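Local coordinates for protein tRNA (Adenine(22)-N(1))-methyltransferase (Mycoplasma capricolum subsp. capricolum, PDB 6QE6) that probably methylates N1 of adenine 22 in tRNA, using S-adenosyl-L-methionine as methyl donor, and is bound here to the cofactor product S-adenosyl-L-homocysteine, at residues Ala40-Asp45 with Asp108-Cys113; Ile61-Asp66 with Phe89-Asn94; Ser204-Glu209 with Arg238-Val243. One frame throughout, in Å; residues are numbered along the deposited sequence.

Contact 1 (Ala40-Asp45 with Asp108-Cys113); sequences ADIGTD and DYVTIC. With SAH (S-adenosyl-L-homocysteine), chain C.
The hydroxyl of T111 reaches from its strand to the carboxylate of D41 on the parallel neighbour, donating from OG1 to OD1 over 3.0 Å. It arrives from above the carboxylate plane, 52° out of it. CG of D41 lies anti to the backbone N (chi1 -167°), which carries OD1 to the neighbouring strand. The second carboxylate oxygen, OD2, accepts from T44 OG1 at 2.9 Å, likewise from above the plane. One threonine on each oxygen thus fixes the rotation of a buried acid, and L49 and P50 of helix 48-55 pack on it. On the other face of the sheet I42 CG1 meets V110 CG1 at 3.6 Å; CB of I42 touches CG1 of I112, and A40 rests on V110 CG2. The backbones are joined by A40 N to Y109 O, T111 N to A40 O and a nearly straight I42 N to T111 O at 2.8 Å. Just past the strand, G43 O accepts a hydrogen bond from SAH N at 2.8 Å, and CG2 of I42, the last strand residue, lies 3.8 Å from SAH C2 of the adenine. A glycine turn closing the first strand beside the cofactor is characteristic of the Rossmann-like class I methyltransferase fold.

Contact 2 (Ile61-Asp66 with Phe89-Asn94); sequences IAYACD and FTILSN. With SAH (S-adenosyl-L-homocysteine), chain C.
A beta-alpha-beta unit, strand 59-66, helix 69-81 and strand 88-92, brings these two parallel strands together at the edge of the Rossmann-like sheet; the end of the first and the loop after the second carry an acid and an amide that bind SAH. D66 spreads its carboxylate over the ribose diol: OD1 accepts from SAH O2' at 2.7 Å and OD2 from SAH O3' at 2.9 Å. CG lies anti to the backbone N (chi1 -154°), which sets the carboxylate beside O2' and O3', while N68 N and D45 N supply further hydrogen bonds to OD1 and OD2. N94 contacts the adenine: its OD1 accepts from SAH N6 over 3.2 Å. Behind the site a backbone ladder runs from F89 N to A62 O through to S93 N, which meets D66 O at 2.8 Å and so ties the loop to the strand end. On one face of the sheet, Y63 CE1 stands 4.3 Å from F89 CD2, and its CD1 equally far from I91 CG1; C65 SG lies 4.1 Å from I91 CB. The edge of the F89 ring meets CB of I61, and the hydroxyl of Y63 bonds to L105 N. Strand 36-42 flanks 59-66 on the side away from 88-92; helix 69-81 packs on T90 and L92, P50 of helix 48-55 on A62 and A64, and F98 on C65 and I91 across the sheet.

Contact 3 (Ser204-Glu209 with Arg238-Val243); sequences SYLENE and RKYIDV
E207 and R238 face each other across two antiparallel helices, joined by a salt bridge, with I241 packed beside it. CB of I241 is the base from which CG1 extends, swung to the N side of its own backbone. CG1 comes within 4.0 Å of L206 CB and a little farther from L206 CD1. The chain then continues extended (chi2 -176°), so that CD1 reaches the opposite helix and lodges between two neighbouring residues, 3.8 Å from L206 CB and equally far from E207 CG. L206 in turn sends CD1 obliquely to the ring of Y240, 3.8 Å from Y240 CD2. Next to CD1 of I241 the glutamate chain bends at chi2, bringing a single oxygen to the arginine: OE1 lies 3.1 Å from R238 NH1 and 3.2 Å from R238 NH2. R238 leaves its own helix on the far side and folds back through bends at chi2 and chi3 to present these two nitrogens end-on. Two N-H groups on one oxygen hold OE1 in the guanidinium plane, but the carboxylate is turned 65° from that plane; NH2 meets OE1 nearly along its C-O axis and NH1 from above the carboxylate. The segment axes pass 10.4 Å apart at 160°, so helices 200-217 and 225-244 pack as an antiparallel pair. I203 of the first also packs on I241, and I237 of the second on L206. The helices 185-190 and 193-196 border Y240, through L186, F190 and F196, and its hydroxyl bonds to G191 O; Y205 packs its ring edge-to-face with Y168 and also meets F161, of strands 168-175 and 155-163.

How the contacts relate
From the N terminus, strand 36-42 enters first, and contact 1 closes the long loop that returns the chain to it with strand 109-115. Contact 2 is nested inside that loop, closing the shorter excursion through helix 69-81. The two are 8 Å apart between centres and join directly, D41 N to Y63 O and T44 N to C65 O, so four adjacent strands, 88-92, 59-66, 36-42 and 109-115, line up with SAH at their C-terminal ends. Contact 3 follows in series, after the sheet is complete, and pairs the two C-terminal helices; its nearest atoms lie about 16 Å from contact 1 and about 25 Å from contact 2, across the chain's centre.

Contact 1 (Ala40-Asp45 with Asp108-Cys113)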
loop_
_atom_site.group_PDB
_atom_site.type_symbol
_atom_site.label_atom_id
_atom_site.label_comp_id
_atom_site.label_asym_id
_atom_site.label_seq_id
_atom_site.Cartn_x
_atom_site.Cartn_y
_atom_site.Cartn_z
ATOM N N ALA A 40 9.288 5.893 -7.920
ATOM C CA ALA A 40 8.535 7.103 -7.614
ATOM C C ALA A 40 7.796 6.922 -6.290
ATOM O O ALA A 40 7.029 5.969 -6.127
ATOM C CB ALA A 40 7.564 7.454 -8.740
ATOM N N ASP A 41 8.031 7.826 -5.344
ATOM C CA ASP A 41 7.318 7.832 -4.070
ATOM C C ASP A 41 6.163 8.817 -4.196
ATOM O O ASP A 41 6.382 10.020 -4.369
ATOM C CB ASP A 41 8.255 8.210 -2.925
ATOM C CG ASP A 41 7.665 7.924 -1.541
ATOM O OD1 ASP A 41 6.656 7.170 -1.413
ATOM O OD2 ASP A 41 8.248 8.452 -0.568
ATOM N N ILE A 42 4.938 8.310 -4.134
ATOM C CA ILE A 42 3.754 9.152 -4.202
ATOM C C ILE A 42 3.341 9.539 -2.793
ATOM O O ILE A 42 3.106 8.668 -1.945
ATOM C CB ILE A 42 2.613 8.435 -4.929
ATOM C CG1 ILE A 42 3.117 7.821 -6.231
ATOM C CG2 ILE A 42 1.463 9.403 -5.151
ATOM C CD1 ILE A 42 3.739 8.844 -7.196
ATOM N N GLY A 43 3.203 10.839 -2.550
ATOM C CA GLY A 43 2.946 11.312 -1.197
ATOM C C GLY A 43 4.179 11.276 -0.318
ATOM O O GLY A 43 4.114 10.839 0.842
ATOM N N THR A 44 5.309 11.739 -0.842
ATOM C CA THR A 44 6.607 11.473 -0.242
ATOM C C THR A 44 6.846 12.266 1.033
ATOM O O THR A 44 7.760 11.925 1.790
ATOM C CB THR A 44 7.714 11.780 -1.260
ATOM O OG1 THR A 44 8.950 11.243 -0.794
ATOM C CG2 THR A 44 7.864 13.278 -1.455
ATOM N N ASP A 45 6.052 13.303 1.285
ATOM C CA ASP A 45 6.199 14.137 2.471
ATOM C C ASP A 45 7.604 14.724 2.549
ATOM O O ASP A 45 7.898 15.698 1.855
ATOM C CB ASP A 45 5.881 13.352 3.736
ATOM C CG ASP A 45 6.038 14.194 4.978
ATOM O OD1 ASP A 45 5.605 15.369 4.956
ATOM O OD2 ASP A 45 6.627 13.693 5.962
ATOM N N ASP A 108 10.502 1.361 -12.099
ATOM C CA ASP A 108 10.465 -0.011 -11.596
ATOM C C ASP A 108 9.418 -0.163 -10.498
ATOM O O ASP A 108 8.640 -1.122 -10.497
ATOM C CB ASP A 108 11.839 -0.420 -11.077
ATOM C CG ASP A 108 12.893 -0.448 -12.172
ATOM O OD1 ASP A 108 13.143 -1.541 -12.721
ATOM O OD2 ASP A 108 13.457 0.617 -12.505
ATOM N N TYR A 109 9.375 0.775 -9.552
ATOM C CA TYR A 109 8.464 0.659 -8.427
ATOM C C TYR A 109 7.870 2.016 -8.121
ATOM O O TYR A 109 8.603 2.981 -7.883
ATOM C CB TYR A 109 9.161 0.162 -7.166
ATOM C CG TYR A 109 9.661 -1.256 -7.180
ATOM C CD1 TYR A 109 8.864 -2.300 -6.709
ATOM C CD2 TYR A 109 10.964 -1.549 -7.593
ATOM C CE1 TYR A 109 9.340 -3.598 -6.671
ATOM C CE2 TYR A 109 11.446 -2.854 -7.579
ATOM C CZ TYR A 109 10.627 -3.868 -7.115
ATOM O OH TYR A 109 11.108 -5.145 -7.079
ATOM N N VAL A 110 6.553 2.083 -8.087
ATOM C CA VAL A 110 5.867 3.203 -7.475
ATOM C C VAL A 110 5.482 2.793 -6.063
ATOM O O VAL A 110 4.886 1.726 -5.862
ATOM C CB VAL A 110 4.645 3.617 -8.301
ATOM C CG1 VAL A 110 3.787 4.552 -7.498
ATOM C CG2 VAL A 110 5.122 4.264 -9.600
ATOM N N THR A 111 5.873 3.598 -5.079
ATOM C CA THR A 111 5.486 3.368 -3.697
ATOM C C THR A 111 4.483 4.426 -3.279
ATOM O O THR A 111 4.623 5.605 -3.629
ATOM C CB THR A 111 6.680 3.367 -2.735
ATOM O OG1 THR A 111 7.382 4.618 -2.814
ATOM C CG2 THR A 111 7.620 2.218 -3.072
ATOM N N ILE A 112 3.446 3.978 -2.574
ATOM C CA ILE A 112 2.400 4.828 -2.037
ATOM C C ILE A 112 2.227 4.397 -0.596
ATOM O O ILE A 112 1.741 3.286 -0.335
ATOM C CB ILE A 112 1.081 4.690 -2.805
ATOM C CG1 ILE A 112 1.308 4.893 -4.301
ATOM C CG2 ILE A 112 0.063 5.659 -2.258
ATOM C CD1 ILE A 112 0.165 4.420 -5.182
ATOM N N CYS A 113 2.622 5.258 0.343
ATOM C CA CYS A 113 2.604 4.910 1.756
ATOM C C CYS A 113 1.889 5.984 2.560
ATOM O O CYS A 113 2.049 7.184 2.307
ATOM C CB CYS A 113 4.029 4.709 2.286
ATOM S SG CYS A 113 5.010 3.580 1.245
HETATM N N SAH C . 4.970 8.833 2.605
HETATM C CA SAH C . 5.048 9.197 4.015
HETATM C CB SAH C . 4.098 10.363 4.330
HETATM C CG SAH C . 2.598 10.086 4.214
HETATM S SD SAH C . 1.606 11.503 4.755
HETATM C C SAH C . 4.735 8.004 4.924
HETATM O O SAH C . 4.114 7.026 4.494
HETATM O OXT SAH C . 5.090 7.992 6.108
HETATM C "C5'" SAH C . 0.659 11.499 3.215
HETATM C "C4'" SAH C . 1.266 12.428 2.168
HETATM O "O4'" SAH C . 0.629 12.205 0.933
HETATM C "C3'" SAH C . 1.044 13.894 2.492
HETATM O "O3'" SAH C . 2.271 14.582 2.412
HETATM C "C2'" SAH C . 0.101 14.397 1.412
HETATM O "O2'" SAH C . 0.450 15.708 1.059
HETATM C "C1'" SAH C . 0.344 13.419 0.285
HETATM N N9 SAH C . -0.820 13.208 -0.577
HETATM C C8 SAH C . -2.130 13.132 -0.200
HETATM N N7 SAH C . -2.872 12.911 -1.319
HETATM C C5 SAH C . -2.060 12.841 -2.380
HETATM C C6 SAH C . -2.303 12.645 -3.731
HETATM N N6 SAH C . -3.543 12.474 -4.183
HETATM N N1 SAH C . -1.239 12.632 -4.603
HETATM C C2 SAH C . 0.052 12.804 -4.143
HETATM N N3 SAH C . 0.275 13.001 -2.797
HETATM C C4 SAH C . -0.765 13.018 -1.931
#

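Contact 2 (Ile61-Asp66 with Phe89-Asn94)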
loop_
_atom_site.group_PDB
_atom_site.type_symbol
_atom_site.label_atom_id
_atom_site.label_comp_id
_atom_site.label_asym_id
_atom_site.label_seq_id
_atom_site.Cartn_x
_atom_site.Cartn_y
_atom_site.Cartn_z
ATOM N N ILE A 61 17.842 6.455 -9.315
ATOM C CA ILE A 61 17.187 7.744 -9.139
ATOM C C ILE A 61 15.821 7.552 -8.473
ATOM O O ILE A 61 15.275 6.444 -8.398
ATOM C CB ILE A 61 17.043 8.521 -10.470
ATOM C CG1 ILE A 61 16.063 7.836 -11.410
ATOM C CG2 ILE A 61 18.399 8.727 -11.140
ATOM C CD1 ILE A 61 15.419 8.811 -12.377
ATOM N N ALA A 62 15.276 8.655 -7.968
ATOM C CA ALA A 62 13.956 8.626 -7.360
ATOM C C ALA A 62 13.194 9.890 -7.723
ATOM O O ALA A 62 13.754 10.991 -7.755
ATOM C CB ALA A 62 14.028 8.481 -5.829
ATOM N N TYR A 63 11.916 9.713 -8.018
ATOM C CA TYR A 63 10.959 10.805 -8.111
ATOM C C TYR A 63 10.223 10.939 -6.776
ATOM O O TYR A 63 9.553 9.999 -6.335
ATOM C CB TYR A 63 9.979 10.539 -9.252
ATOM C CG TYR A 63 10.652 10.442 -10.587
ATOM C CD1 TYR A 63 11.276 11.547 -11.167
ATOM C CD2 TYR A 63 10.666 9.256 -11.275
ATOM C CE1 TYR A 63 11.897 11.444 -12.411
ATOM C CE2 TYR A 63 11.273 9.149 -12.504
ATOM C CZ TYR A 63 11.882 10.232 -13.073
ATOM O OH TYR A 63 12.474 10.064 -14.311
ATOM N N ALA A 64 10.349 12.092 -6.135
ATOM C CA ALA A 64 9.754 12.331 -4.816
ATOM C C ALA A 64 8.567 13.273 -5.002
ATOM O O ALA A 64 8.744 14.487 -5.131
ATOM C CB ALA A 64 10.784 12.898 -3.848
ATOM N N CYS A 65 7.363 12.708 -5.007
ATOM C CA CYS A 65 6.162 13.379 -5.490
ATOM C C CYS A 65 5.204 13.688 -4.353
ATOM O O CYS A 65 5.039 12.890 -3.427
ATOM C CB CYS A 65 5.418 12.523 -6.521
ATOM S SG CYS A 65 6.493 11.591 -7.644
ATOM N N ASP A 66 4.545 14.832 -4.456
ATOM C CA ASP A 66 3.506 15.196 -3.517
ATOM C C ASP A 66 2.490 16.098 -4.210
ATOM O O ASP A 66 2.810 16.842 -5.140
ATOM C CB ASP A 66 4.088 15.877 -2.274
ATOM C CG ASP A 66 3.199 15.697 -1.047
ATOM O OD1 ASP A 66 2.028 16.130 -1.101
ATOM O OD2 ASP A 66 3.650 15.103 -0.043
ATOM N N PHE A 89 14.491 13.863 -7.430
ATOM C CA PHE A 89 13.846 14.990 -8.097
ATOM C C PHE A 89 12.470 15.176 -7.490
ATOM O O PHE A 89 11.676 14.234 -7.468
ATOM C CB PHE A 89 13.730 14.744 -9.611
ATOM C CG PHE A 89 15.034 14.412 -10.264
ATOM C CD1 PHE A 89 15.922 15.413 -10.615
ATOM C CD2 PHE A 89 15.389 13.096 -10.506
ATOM C CE1 PHE A 89 17.149 15.104 -11.196
ATOM C CE2 PHE A 89 16.619 12.777 -11.098
ATOM C CZ PHE A 89 17.495 13.778 -11.439
ATOM N N THR A 90 12.179 16.376 -7.002
ATOM C CA THR A 90 10.855 16.625 -6.449
ATOM C C THR A 90 9.872 16.930 -7.570
ATOM O O THR A 90 10.191 17.654 -8.520
ATOM C CB THR A 90 10.882 17.772 -5.442
ATOM O OG1 THR A 90 11.707 18.828 -5.944
ATOM C CG2 THR A 90 11.417 17.300 -4.097
ATOM N N ILE A 91 8.678 16.352 -7.464
ATOM C CA ILE A 91 7.613 16.532 -8.441
ATOM C C ILE A 91 6.325 16.871 -7.697
ATOM O O ILE A 91 5.889 16.115 -6.821
ATOM C CB ILE A 91 7.409 15.275 -9.308
ATOM C CG1 ILE A 91 8.718 14.827 -9.975
ATOM C CG2 ILE A 91 6.288 15.502 -10.338
ATOM C CD1 ILE A 91 9.340 15.853 -10.875
ATOM N N LEU A 92 5.712 17.993 -8.058
ATOM C CA LEU A 92 4.408 18.378 -7.536
ATOM C C LEU A 92 3.322 17.807 -8.446
ATOM O O LEU A 92 3.265 18.151 -9.632
ATOM C CB LEU A 92 4.315 19.899 -7.452
ATOM C CG LEU A 92 2.944 20.458 -7.106
ATOM C CD1 LEU A 92 2.631 20.234 -5.632
ATOM C CD2 LEU A 92 2.899 21.920 -7.452
ATOM N N SER A 93 2.463 16.941 -7.903
ATOM C CA SER A 93 1.530 16.213 -8.755
ATOM C C SER A 93 0.463 15.532 -7.913
ATOM O O SER A 93 0.740 15.030 -6.822
ATOM C CB SER A 93 2.271 15.160 -9.603
ATOM O OG SER A 93 1.405 14.469 -10.495
ATOM N N ASN A 94 -0.745 15.472 -8.459
ATOM C CA ASN A 94 -1.799 14.623 -7.904
ATOM C C ASN A 94 -1.548 13.183 -8.353
ATOM O O ASN A 94 -1.846 12.808 -9.495
ATOM C CB ASN A 94 -3.165 15.109 -8.361
ATOM C CG ASN A 94 -4.313 14.393 -7.679
ATOM O OD1 ASN A 94 -4.185 13.267 -7.198
ATOM N ND2 ASN A 94 -5.459 15.051 -7.649
HETATM N N SAH C . 4.970 8.833 2.605
HETATM C CA SAH C . 5.048 9.197 4.015
HETATM C CB SAH C . 4.098 10.363 4.330
HETATM C CG SAH C . 2.598 10.086 4.214
HETATM S SD SAH C . 1.606 11.503 4.755
HETATM C C SAH C . 4.735 8.004 4.924
HETATM O O SAH C . 4.114 7.026 4.494
HETATM O OXT SAH C . 5.090 7.992 6.108
HETATM C "C5'" SAH C . 0.659 11.499 3.215
HETATM C "C4'" SAH C . 1.266 12.428 2.168
HETATM O "O4'" SAH C . 0.629 12.205 0.933
HETATM C "C3'" SAH C . 1.044 13.894 2.492
HETATM O "O3'" SAH C . 2.271 14.582 2.412
HETATM C "C2'" SAH C . 0.101 14.397 1.412
HETATM O "O2'" SAH C . 0.450 15.708 1.059
HETATM C "C1'" SAH C . 0.344 13.419 0.285
HETATM N N9 SAH C . -0.820 13.208 -0.577
HETATM C C8 SAH C . -2.130 13.132 -0.200
HETATM N N7 SAH C . -2.872 12.911 -1.319
HETATM C C5 SAH C . -2.060 12.841 -2.380
HETATM C C6 SAH C . -2.303 12.645 -3.731
HETATM N N6 SAH C . -3.543 12.474 -4.183
HETATM N N1 SAH C . -1.239 12.632 -4.603
HETATM C C2 SAH C . 0.052 12.804 -4.143
HETATM N N3 SAH C . 0.275 13.001 -2.797
HETATM C C4 SAH C . -0.765 13.018 -1.931
#

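Contact 3 (Ser204-Glu209 with Arg238-Val243)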
loop_
_atom_site.group_PDB
_atom_site.type_symbol
_atom_site.label_atom_id
_atom_site.label_comp_id
_atom_site.label_asym_id
_atom_site.label_seq_id
_atom_site.Cartn_x
_atom_site.Cartn_y
_atom_site.Cartn_z
ATOM N N SER A 204 -5.553 -11.750 15.514
ATOM C CA SER A 204 -5.988 -10.977 16.672
ATOM C C SER A 204 -6.810 -9.766 16.243
ATOM O O SER A 204 -7.899 -9.511 16.778
ATOM C CB SER A 204 -4.770 -10.552 17.476
ATOM O OG SER A 204 -5.196 -9.854 18.610
ATOM N N TYR A 205 -6.313 -9.033 15.241
ATOM C CA TYR A 205 -7.045 -7.895 14.697
ATOM C C TYR A 205 -8.429 -8.306 14.187
ATOM O O TYR A 205 -9.413 -7.579 14.383
ATOM C CB TYR A 205 -6.220 -7.254 13.582
ATOM C CG TYR A 205 -6.929 -6.130 12.869
ATOM C CD1 TYR A 205 -6.825 -4.817 13.332
ATOM C CD2 TYR A 205 -7.699 -6.373 11.742
ATOM C CE1 TYR A 205 -7.468 -3.782 12.694
ATOM C CE2 TYR A 205 -8.352 -5.348 11.099
ATOM C CZ TYR A 205 -8.227 -4.053 11.576
ATOM O OH TYR A 205 -8.875 -3.023 10.935
ATOM N N LEU A 206 -8.522 -9.470 13.524
ATOM C CA LEU A 206 -9.788 -9.886 12.919
ATOM C C LEU A 206 -10.788 -10.331 13.981
ATOM O O LEU A 206 -11.993 -10.094 13.839
ATOM C CB LEU A 206 -9.552 -11.006 11.903
ATOM C CG LEU A 206 -8.856 -10.582 10.622
ATOM C CD1 LEU A 206 -8.567 -11.782 9.736
ATOM C CD2 LEU A 206 -9.733 -9.560 9.908
ATOM N N GLU A 207 -10.315 -10.996 15.042
ATOM C CA GLU A 207 -11.202 -11.291 16.157
ATOM C C GLU A 207 -11.700 -10.002 16.802
ATOM O O GLU A 207 -12.875 -9.903 17.169
ATOM C CB GLU A 207 -10.498 -12.199 17.175
ATOM C CG GLU A 207 -9.757 -13.351 16.516
ATOM C CD GLU A 207 -10.185 -14.750 16.970
ATOM O OE1 GLU A 207 -11.409 -15.034 17.020
ATOM O OE2 GLU A 207 -9.286 -15.590 17.236
ATOM N N ASN A 208 -10.845 -8.975 16.888
ATOM C CA ASN A 208 -11.325 -7.709 17.436
ATOM C C ASN A 208 -12.351 -7.055 16.513
ATOM O O ASN A 208 -13.278 -6.384 16.995
ATOM C CB ASN A 208 -10.170 -6.744 17.715
ATOM C CG ASN A 208 -10.622 -5.516 18.539
ATOM O OD1 ASN A 208 -11.147 -5.655 19.654
ATOM N ND2 ASN A 208 -10.436 -4.317 17.980
ATOM N N GLU A 209 -12.210 -7.257 15.193
ATOM C CA GLU A 209 -13.227 -6.798 14.255
ATOM C C GLU A 209 -14.568 -7.490 14.505
ATOM O O GLU A 209 -15.628 -6.853 14.440
ATOM C CB GLU A 209 -12.742 -7.028 12.818
ATOM C CG GLU A 209 -13.129 -5.933 11.842
ATOM C CD GLU A 209 -12.738 -4.539 12.332
ATOM O OE1 GLU A 209 -11.521 -4.234 12.380
ATOM O OE2 GLU A 209 -13.650 -3.746 12.676
ATOM N N ARG A 238 -14.888 -15.128 10.308
ATOM C CA ARG A 238 -14.692 -16.364 11.049
ATOM C C ARG A 238 -14.246 -17.484 10.123
ATOM O O ARG A 238 -13.390 -18.298 10.485
ATOM C CB ARG A 238 -15.985 -16.740 11.774
ATOM C CG ARG A 238 -15.942 -18.118 12.401
ATOM C CD ARG A 238 -14.842 -18.173 13.428
ATOM N NE ARG A 238 -15.078 -17.177 14.470
ATOM C CZ ARG A 238 -14.113 -16.624 15.204
ATOM N NH1 ARG A 238 -12.838 -16.958 15.002
ATOM N NH2 ARG A 238 -14.425 -15.730 16.136
ATOM N N LYS A 239 -14.820 -17.552 8.923
ATOM C CA LYS A 239 -14.343 -18.529 7.953
ATOM C C LYS A 239 -12.879 -18.280 7.624
ATOM O O LYS A 239 -12.049 -19.196 7.701
ATOM C CB LYS A 239 -15.217 -18.504 6.690
ATOM C CG LYS A 239 -16.593 -19.118 6.912
ATOM C CD LYS A 239 -17.414 -19.259 5.634
ATOM C CE LYS A 239 -18.917 -19.069 5.909
ATOM N NZ LYS A 239 -19.721 -18.787 4.677
ATOM N N TYR A 240 -12.536 -17.030 7.289
ATOM C CA TYR A 240 -11.158 -16.740 6.905
ATOM C C TYR A 240 -10.202 -17.007 8.060
ATOM O O TYR A 240 -9.131 -17.592 7.862
ATOM C CB TYR A 240 -11.020 -15.300 6.407
ATOM C CG TYR A 240 -9.606 -14.953 5.990
ATOM C CD1 TYR A 240 -9.155 -15.207 4.699
ATOM C CD2 TYR A 240 -8.707 -14.379 6.899
ATOM C CE1 TYR A 240 -7.847 -14.884 4.306
ATOM C CE2 TYR A 240 -7.390 -14.053 6.526
ATOM C CZ TYR A 240 -6.971 -14.309 5.225
ATOM O OH TYR A 240 -5.686 -13.996 4.854
ATOM N N ILE A 241 -10.573 -16.596 9.277
ATOM C CA ILE A 241 -9.754 -16.934 10.436
ATOM C C ILE A 241 -9.501 -18.434 10.475
ATOM O O ILE A 241 -8.365 -18.887 10.662
ATOM C CB ILE A 241 -10.412 -16.444 11.739
ATOM C CG1 ILE A 241 -10.418 -14.917 11.809
ATOM C CG2 ILE A 241 -9.643 -16.983 12.946
ATOM C CD1 ILE A 241 -10.971 -14.364 13.109
ATOM N N ASP A 242 -10.552 -19.233 10.261
ATOM C CA ASP A 242 -10.402 -20.683 10.385
ATOM C C ASP A 242 -9.417 -21.238 9.363
ATOM O O ASP A 242 -8.703 -22.210 9.647
ATOM C CB ASP A 242 -11.758 -21.373 10.247
ATOM C CG ASP A 242 -12.640 -21.197 11.488
ATOM O OD1 ASP A 242 -13.840 -21.539 11.393
ATOM O OD2 ASP A 242 -12.155 -20.715 12.552
ATOM N N VAL A 243 -9.331 -20.612 8.193
ATOM C CA VAL A 243 -8.440 -21.109 7.152
ATOM C C VAL A 243 -6.972 -20.805 7.473
ATOM O O VAL A 243 -6.088 -21.635 7.226
ATOM C CB VAL A 243 -8.862 -20.514 5.803
ATOM C CG1 VAL A 243 -7.844 -20.850 4.769
ATOM C CG2 VAL A 243 -10.236 -21.031 5.427
#